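Long-range contacts in fervidolysin (Fervidobacterium pennivorans, PDB 1R6V), which cleaves proteins as a subtilisin-like serine protease, breaking keratin down into peptides so that the bacterium can grow on native feathers: residues V463-F467 against G504-W508; I526-E532 against V664-I668. The protein carries 1 engineered substitution. One frame throughout, in Å; residues are numbered along the deposited sequence.

Contact 1 (V463-F467 against G504-W508)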
ATOM      1  N   VAL A 463      -0.684 -16.570  -9.421  1.00 17.70           N
ATOM      2  CA  VAL A 463      -0.842 -15.524 -10.433  1.00 15.95           C
ATOM      3  C   VAL A 463      -0.672 -14.165  -9.759  1.00 15.70           C
ATOM      4  O   VAL A 463      -1.449 -13.784  -8.880  1.00 16.10           O
ATOM      5  CB  VAL A 463      -2.246 -15.575 -11.098  1.00 15.06           C
ATOM      6  CG1 VAL A 463      -2.305 -14.613 -12.261  1.00 16.72           C
ATOM      7  CG2 VAL A 463      -2.566 -16.989 -11.545  1.00 15.72           C
ATOM      8  N   PRO A 464       0.352 -13.411 -10.166  1.00 15.69           N
ATOM      9  CA  PRO A 464       0.610 -12.094  -9.585  1.00 15.97           C
ATOM     10  C   PRO A 464      -0.187 -10.930 -10.165  1.00 16.39           C
ATOM     11  O   PRO A 464      -0.589 -10.946 -11.329  1.00 16.30           O
ATOM     12  CB  PRO A 464       2.114 -11.923  -9.795  1.00 16.89           C
ATOM     13  CG  PRO A 464       2.338 -12.607 -11.101  1.00 19.98           C
ATOM     14  CD  PRO A 464       1.465 -13.844 -11.035  1.00 15.53           C
ATOM     15  N   THR A 465      -0.386  -9.920  -9.322  1.00 15.12           N
ATOM     16  CA  THR A 465      -1.100  -8.688  -9.659  1.00 15.07           C
ATOM     17  C   THR A 465      -2.580  -8.857  -9.977  1.00 16.93           C
ATOM     18  O   THR A 465      -3.156  -8.086 -10.747  1.00 17.23           O
ATOM     19  CB  THR A 465      -0.415  -7.903 -10.823  1.00 15.07           C
ATOM     20  OG1 THR A 465      -0.701  -8.525 -12.082  1.00 15.07           O
ATOM     21  CG2 THR A 465       1.096  -7.861 -10.613  1.00 14.05           C
ATOM     22  N   VAL A 466      -3.188  -9.882  -9.395  1.00 16.69           N
ATOM     23  CA  VAL A 466      -4.617 -10.104  -9.569  1.00 15.53           C
ATOM     24  C   VAL A 466      -5.274  -9.246  -8.487  1.00 16.31           C
ATOM     25  O   VAL A 466      -4.834  -9.245  -7.328  1.00 15.17           O
ATOM     26  CB  VAL A 466      -4.967 -11.590  -9.366  1.00 15.76           C
ATOM     27  CG1 VAL A 466      -6.486 -11.770  -9.272  1.00 16.36           C
ATOM     28  CG2 VAL A 466      -4.421 -12.405 -10.540  1.00 17.43           C
ATOM     29  N   PHE A 467      -6.302  -8.493  -8.862  1.00 17.39           N
ATOM     30  CA  PHE A 467      -6.991  -7.635  -7.906  1.00 19.85           C
ATOM     31  C   PHE A 467      -7.996  -8.475  -7.134  1.00 18.71           C
ATOM     32  O   PHE A 467      -8.652  -9.345  -7.701  1.00 16.86           O
ATOM     33  CB  PHE A 467      -7.734  -6.505  -8.626  1.00 24.81           C
ATOM     34  CG  PHE A 467      -7.176  -6.173  -9.990  1.00 33.33           C
ATOM     35  CD1 PHE A 467      -7.503  -6.951 -11.109  1.00 36.49           C
ATOM     36  CD2 PHE A 467      -6.341  -5.074 -10.162  1.00 36.22           C
ATOM     37  CE1 PHE A 467      -7.000  -6.631 -12.383  1.00 37.56           C
ATOM     38  CE2 PHE A 467      -5.834  -4.744 -11.423  1.00 36.57           C
ATOM     39  CZ  PHE A 467      -6.166  -5.523 -12.535  1.00 38.24           C
ATOM     40  N   GLY A 504      -8.206 -10.897 -13.224  1.00 32.46           N
ATOM     41  CA  GLY A 504      -6.999 -11.339 -13.925  1.00 33.59           C
ATOM     42  C   GLY A 504      -5.769 -10.496 -13.792  1.00 31.68           C
ATOM     43  O   GLY A 504      -5.874  -9.385 -13.281  1.00 34.45           O
ATOM     44  N   PRO A 505      -4.595 -10.963 -14.274  1.00 29.09           N
ATOM     45  CA  PRO A 505      -3.426 -10.092 -14.101  1.00 27.21           C
ATOM     46  C   PRO A 505      -3.710  -8.692 -14.612  1.00 26.43           C
ATOM     47  O   PRO A 505      -4.452  -8.520 -15.573  1.00 24.56           O
ATOM     48  CB  PRO A 505      -2.327 -10.799 -14.905  1.00 26.97           C
ATOM     49  CG  PRO A 505      -2.748 -12.251 -14.883  1.00 27.76           C
ATOM     50  CD  PRO A 505      -4.253 -12.154 -15.075  1.00 28.80           C
ATOM     51  N   ASP A 506      -3.072  -7.757 -13.943  1.00 25.76           N
ATOM     52  CA  ASP A 506      -3.249  -6.357 -14.286  1.00 27.58           C
ATOM     53  C   ASP A 506      -2.473  -6.017 -15.554  1.00 29.09           C
ATOM     54  O   ASP A 506      -1.250  -6.087 -15.573  1.00 30.87           O
ATOM     55  CB  ASP A 506      -2.761  -5.496 -13.121  1.00 28.42           C
ATOM     56  CG  ASP A 506      -2.996  -4.020 -13.339  1.00 29.59           C
ATOM     57  OD1 ASP A 506      -3.736  -3.651 -14.276  1.00 31.49           O
ATOM     58  OD2 ASP A 506      -2.444  -3.225 -12.553  1.00 32.13           O
ATOM     59  N   HIS A 507      -3.236  -5.590 -16.667  1.00 27.85           N
ATOM     60  CA  HIS A 507      -2.571  -5.250 -17.917  1.00 28.40           C
ATOM     61  C   HIS A 507      -2.416  -3.736 -17.996  1.00 28.92           C
ATOM     62  O   HIS A 507      -3.073  -3.085 -18.811  1.00 29.30           O
ATOM     63  CB  HIS A 507      -3.398  -5.756 -19.103  1.00 29.54           C
ATOM     64  CG  HIS A 507      -4.879  -5.668 -18.888  1.00 30.87           C
ATOM     65  ND1 HIS A 507      -5.551  -6.480 -18.001  1.00 32.97           N
ATOM     66  CD2 HIS A 507      -5.813  -4.859 -19.441  1.00 32.55           C
ATOM     67  CE1 HIS A 507      -6.837  -6.180 -18.017  1.00 32.19           C
ATOM     68  NE2 HIS A 507      -7.023  -5.199 -18.882  1.00 34.04           N
ATOM     69  N   TRP A 508      -1.551  -3.180 -17.150  1.00 27.59           N
ATOM     70  CA  TRP A 508      -1.325  -1.732 -17.107  1.00 28.01           C
ATOM     71  C   TRP A 508      -0.308  -1.247 -18.126  1.00 28.94           C
ATOM     72  O   TRP A 508      -0.168  -0.044 -18.346  1.00 29.00           O
ATOM     73  CB  TRP A 508      -0.840  -1.301 -15.722  1.00 25.78           C
ATOM     74  CG  TRP A 508       0.453  -1.956 -15.293  1.00 24.02           C
ATOM     75  CD1 TRP A 508       0.584  -3.157 -14.670  1.00 22.88           C
ATOM     76  CD2 TRP A 508       1.790  -1.442 -15.459  1.00 22.52           C
ATOM     77  NE1 TRP A 508       1.909  -3.431 -14.433  1.00 22.43           N
ATOM     78  CE2 TRP A 508       2.672  -2.396 -14.907  1.00 23.61           C
ATOM     79  CE3 TRP A 508       2.323  -0.272 -16.021  1.00 22.34           C
ATOM     80  CZ2 TRP A 508       4.068  -2.218 -14.896  1.00 22.62           C
ATOM     81  CZ3 TRP A 508       3.711  -0.093 -16.012  1.00 22.04           C
ATOM     82  CH2 TRP A 508       4.566  -1.063 -15.451  1.00 21.17           C
TER
HETATM   83  O   HOH W   1       0.483  -6.991 -14.085  1.00 19.18           O
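Thr465 and Asp506 make the polar link across this contact: the backbone N of Asp506 donates to Thr465 OG1 at 3.1 Å in a fairly straight bond (N-H...O 162°), with a weak, bent second bond to Thr465 O. With chi1 at 77°, OG1 sits between its own N and carbonyl carbon, which turns it to the Asp506 N-H. A water donates to Thr465 OG1 at 2.8 Å; its approach to Asp506 O is suspiciously short, so that second link is doubtful. A valine in place of Thr465 would probably leave the Asp506 N-H with just the bent carbonyl bond and deprive the water of one anchor.

The Phe467 ring makes a close approach to a carbonyl, with Phe467 CE1 3.1 Å from Gly504 O, while Phe467 CZ lies 3.5 Å from Asp506 CB; ring and carboxylate planes stand 59° apart, and Asp506 OD1 lies at the ring edge. Apolar packing is separate: Val463 CG1 meets Pro505 CG at 3.6 Å, and Phe669 of strand 666-669 packs on both residues.

These pairs lie where neighbouring antiparallel strands 466-471 and 496-505 meet their loops, at one end of a four-stranded sheet in the Ig-like beta-sandwich domain.

Contact 2 (I526-E532 against V664-I668)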
ATOM      1  N   ILE A 526       2.344  -8.157 -16.073  1.00 16.23           N
ATOM      2  CA  ILE A 526       2.321  -9.605 -16.117  1.00 17.04           C
ATOM      3  C   ILE A 526       1.654 -10.055 -17.412  1.00 17.10           C
ATOM      4  O   ILE A 526       2.121 -10.985 -18.067  1.00 18.34           O
ATOM      5  CB  ILE A 526       1.521 -10.169 -14.950  1.00 14.66           C
ATOM      6  CG1 ILE A 526       2.270  -9.909 -13.637  1.00 16.40           C
ATOM      7  CG2 ILE A 526       1.273 -11.648 -15.159  1.00 16.50           C
ATOM      8  CD1 ILE A 526       3.651 -10.559 -13.569  1.00 16.50           C
ATOM      9  N   ALA A 527       0.548  -9.395 -17.745  1.00 17.78           N
ATOM     10  CA  ALA A 527      -0.215  -9.699 -18.947  1.00 19.22           C
ATOM     11  C   ALA A 527      -0.128  -8.496 -19.868  1.00 20.54           C
ATOM     12  O   ALA A 527      -0.138  -7.352 -19.410  1.00 22.08           O
ATOM     13  CB  ALA A 527      -1.678  -9.974 -18.587  1.00 21.13           C
ATOM     14  N   LEU A 528      -0.054  -8.752 -21.165  1.00 19.20           N
ATOM     15  CA  LEU A 528       0.058  -7.681 -22.142  1.00 19.75           C
ATOM     16  C   LEU A 528      -1.257  -7.308 -22.803  1.00 20.94           C
ATOM     17  O   LEU A 528      -1.336  -6.280 -23.481  1.00 21.49           O
ATOM     18  CB  LEU A 528       1.064  -8.089 -23.228  1.00 19.97           C
ATOM     19  CG  LEU A 528       2.465  -8.447 -22.712  1.00 21.22           C
ATOM     20  CD1 LEU A 528       3.355  -8.949 -23.858  1.00 20.90           C
ATOM     21  CD2 LEU A 528       3.088  -7.220 -22.064  1.00 23.83           C
ATOM     22  N   ARG A 529      -2.287  -8.129 -22.599  1.00 20.76           N
ATOM     23  CA  ARG A 529      -3.581  -7.901 -23.240  1.00 21.72           C
ATOM     24  C   ARG A 529      -4.795  -8.079 -22.337  1.00 21.73           C
ATOM     25  O   ARG A 529      -4.825  -8.979 -21.505  1.00 19.87           O
ATOM     26  CB  ARG A 529      -3.737  -8.858 -24.420  1.00 20.94           C
ATOM     27  CG  ARG A 529      -2.547  -8.876 -25.347  1.00 20.97           C
ATOM     28  CD  ARG A 529      -2.715  -9.921 -26.435  1.00 19.06           C
ATOM     29  NE  ARG A 529      -1.467 -10.096 -27.168  1.00 16.24           N
ATOM     30  CZ  ARG A 529      -0.395 -10.713 -26.679  1.00 18.17           C
ATOM     31  NH1 ARG A 529      -0.418 -11.226 -25.456  1.00 17.09           N
ATOM     32  NH2 ARG A 529       0.720 -10.789 -27.402  1.00 15.54           N
ATOM     33  N   MET A 530      -5.798  -7.229 -22.537  1.00 22.55           N
ATOM     34  CA  MET A 530      -7.025  -7.311 -21.748  1.00 24.33           C
ATOM     35  C   MET A 530      -7.659  -8.690 -21.947  1.00 23.62           C
ATOM     36  O   MET A 530      -8.273  -9.245 -21.034  1.00 22.92           O
ATOM     37  CB  MET A 530      -8.006  -6.209 -22.175  1.00 27.80           C
ATOM     38  CG  MET A 530      -9.251  -6.113 -21.301  1.00 33.32           C
ATOM     39  SD  MET A 530     -10.348  -4.760 -21.794  1.00 38.31           S
ATOM     40  CE  MET A 530      -9.744  -3.463 -20.754  1.00 36.72           C
ATOM     41  N   ALA A 531      -7.480  -9.260 -23.137  1.00 20.63           N
ATOM     42  CA  ALA A 531      -8.044 -10.567 -23.439  1.00 18.73           C
ATOM     43  C   ALA A 531      -7.501 -11.686 -22.550  1.00 18.49           C
ATOM     44  O   ALA A 531      -8.105 -12.752 -22.459  1.00 19.52           O
ATOM     45  CB  ALA A 531      -7.805 -10.919 -24.922  1.00 19.80           C
ATOM     46  N   GLU A 532      -6.366 -11.445 -21.897  1.00 17.02           N
ATOM     47  CA  GLU A 532      -5.761 -12.446 -21.028  1.00 17.03           C
ATOM     48  C   GLU A 532      -6.310 -12.395 -19.596  1.00 17.77           C
ATOM     49  O   GLU A 532      -6.147 -13.345 -18.829  1.00 17.89           O
ATOM     50  CB  GLU A 532      -4.243 -12.265 -21.012  1.00 18.00           C
ATOM     51  CG  GLU A 532      -3.633 -12.455 -22.391  1.00 18.85           C
ATOM     52  CD  GLU A 532      -2.205 -11.978 -22.491  1.00 19.95           C
ATOM     53  OE1 GLU A 532      -1.910 -10.888 -21.951  1.00 19.97           O
ATOM     54  OE2 GLU A 532      -1.395 -12.693 -23.123  1.00 19.50           O
ATOM     55  N   VAL A 664       7.377 -10.814 -27.148  1.00 16.09           N
ATOM     56  CA  VAL A 664       5.994 -10.624 -26.728  1.00 16.35           C
ATOM     57  C   VAL A 664       5.481 -12.009 -26.347  1.00 15.63           C
ATOM     58  O   VAL A 664       5.770 -13.013 -27.019  1.00 15.80           O
ATOM     59  CB  VAL A 664       5.159 -10.024 -27.896  1.00 15.75           C
ATOM     60  CG1 VAL A 664       3.682 -10.245 -27.670  1.00 17.69           C
ATOM     61  CG2 VAL A 664       5.438  -8.518 -28.000  1.00 16.86           C
ATOM     62  N   TRP A 665       4.739 -12.073 -25.248  1.00 14.80           N
ATOM     63  CA  TRP A 665       4.227 -13.350 -24.788  1.00 14.84           C
ATOM     64  C   TRP A 665       2.721 -13.372 -24.623  1.00 13.12           C
ATOM     65  O   TRP A 665       2.072 -12.328 -24.639  1.00 14.72           O
ATOM     66  CB  TRP A 665       4.895 -13.738 -23.466  1.00 14.88           C
ATOM     67  CG  TRP A 665       4.585 -12.800 -22.332  1.00 17.61           C
ATOM     68  CD1 TRP A 665       3.539 -12.890 -21.446  1.00 17.70           C
ATOM     69  CD2 TRP A 665       5.323 -11.630 -21.963  1.00 19.17           C
ATOM     70  NE1 TRP A 665       3.585 -11.846 -20.553  1.00 17.62           N
ATOM     71  CE2 TRP A 665       4.669 -11.057 -20.845  1.00 18.93           C
ATOM     72  CE3 TRP A 665       6.476 -11.009 -22.468  1.00 20.24           C
ATOM     73  CZ2 TRP A 665       5.130  -9.889 -20.216  1.00 19.82           C
ATOM     74  CZ3 TRP A 665       6.938  -9.844 -21.842  1.00 21.51           C
ATOM     75  CH2 TRP A 665       6.264  -9.298 -20.727  1.00 21.29           C
ATOM     76  N   TRP A 666       2.197 -14.587 -24.488  1.00 14.48           N
ATOM     77  CA  TRP A 666       0.764 -14.839 -24.304  1.00 14.51           C
ATOM     78  C   TRP A 666       0.647 -15.452 -22.913  1.00 14.99           C
ATOM     79  O   TRP A 666       1.324 -16.436 -22.598  1.00 16.22           O
ATOM     80  CB  TRP A 666       0.267 -15.820 -25.370  1.00 15.60           C
ATOM     81  CG  TRP A 666       0.606 -15.354 -26.750  1.00 16.66           C
ATOM     82  CD1 TRP A 666       1.785 -15.538 -27.407  1.00 17.30           C
ATOM     83  CD2 TRP A 666      -0.206 -14.531 -27.598  1.00 16.97           C
ATOM     84  NE1 TRP A 666       1.765 -14.875 -28.610  1.00 17.85           N
ATOM     85  CE2 TRP A 666       0.555 -14.247 -28.754  1.00 16.96           C
ATOM     86  CE3 TRP A 666      -1.500 -14.001 -27.488  1.00 17.45           C
ATOM     87  CZ2 TRP A 666       0.066 -13.458 -29.798  1.00 16.08           C
ATOM     88  CZ3 TRP A 666      -1.987 -13.215 -28.525  1.00 18.34           C
ATOM     89  CH2 TRP A 666      -1.201 -12.951 -29.667  1.00 16.35           C
ATOM     90  N   THR A 667      -0.211 -14.859 -22.095  1.00 16.09           N
ATOM     91  CA  THR A 667      -0.397 -15.291 -20.714  1.00 16.60           C
ATOM     92  C   THR A 667      -1.634 -16.174 -20.576  1.00 17.61           C
ATOM     93  O   THR A 667      -2.749 -15.728 -20.833  1.00 16.76           O
ATOM     94  CB  THR A 667      -0.499 -14.041 -19.807  1.00 15.22           C
ATOM     95  OG1 THR A 667       0.686 -13.248 -19.968  1.00 16.95           O
ATOM     96  CG2 THR A 667      -0.613 -14.432 -18.338  1.00 15.70           C
ATOM     97  N   ILE A 668      -1.416 -17.423 -20.182  1.00 17.73           N
ATOM     98  CA  ILE A 668      -2.500 -18.388 -20.030  1.00 21.38           C
ATOM     99  C   ILE A 668      -2.400 -19.161 -18.715  1.00 22.04           C
ATOM    100  O   ILE A 668      -1.357 -19.161 -18.048  1.00 21.17           O
ATOM    101  CB  ILE A 668      -2.539 -19.380 -21.217  1.00 23.87           C
ATOM    102  CG1 ILE A 668      -1.217 -20.141 -21.328  1.00 26.38           C
ATOM    103  CG2 ILE A 668      -2.855 -18.621 -22.495  1.00 23.38           C
ATOM    104  CD1 ILE A 668      -0.095 -19.352 -21.925  1.00 30.89           C
TER
HETATM  105  O   HOH W   2      -5.564 -15.796 -20.215  1.00 18.62           O
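Arg529 lies flat on the indole of Trp666 in a cation-pi stack that joins the two beta-sandwich domains, since 526-532 is a loop of the first and 664-668 leads into strand 666-669 of the second. The planes are 6° apart, and Arg529 CZ stands 3.6 Å from the centroid of the six-membered ring of Trp666. A chain extended from CG to NE reaches across to the indole, and the last turn, about CD-NE (chi4 73°), sets the guanidinium flat on it. Its edge is used at the same time: Arg529 NH1 donates to Trp665 O at 2.8 Å, almost in the guanidinium plane, and forms a salt bridge with Glu532 OE2. NE makes a further salt bridge, to Asp649, so the group is held at its rim as well as over one face.

Within the Glu532 carboxylate, OE1 serves its own loop, accepting from Arg529 N and, weakly, from Leu528 N. Glu532 OE2 bridges Arg529 NH1 and Thr667 N, the latter at 2.7 Å and approaching from above the carboxylate plane. The buried acid is therefore met by a cation and backbone N-H groups, which would tend to favour its ionised form.

The first torsion of Leu528 directs its side chain to Trp665, and the second (chi2 175°) points Leu528 CD1 at the face, 3.8 Å from the six-membered-ring centroid of Trp665, in a CH-pi contact; the two side chains cross at about a right angle. At the edge of the same indole, Trp665 NE1 donates to Ile526 O at 3.0 Å, the oxygen lying nearly in the ring plane.

In the fold
From the N terminus the chain passes through the propeptide and catalytic domain into the Ig-like domain, where contact 1 closes a loop of 36 residues that is largely strand and brings the start of strand 466-471 beside the end of strand 496-505. Only after that does contact 2 open, in the loop before strand 535-543, and it closes after 131 intervening residues near the C terminus; the two are in series and neither nest nor cross. One thus lies within the first sandwich, while the other ties it to the second. Their centres are about 10 Å apart, and they touch directly: Pro464 packs on Ile526, and His507 on Met530.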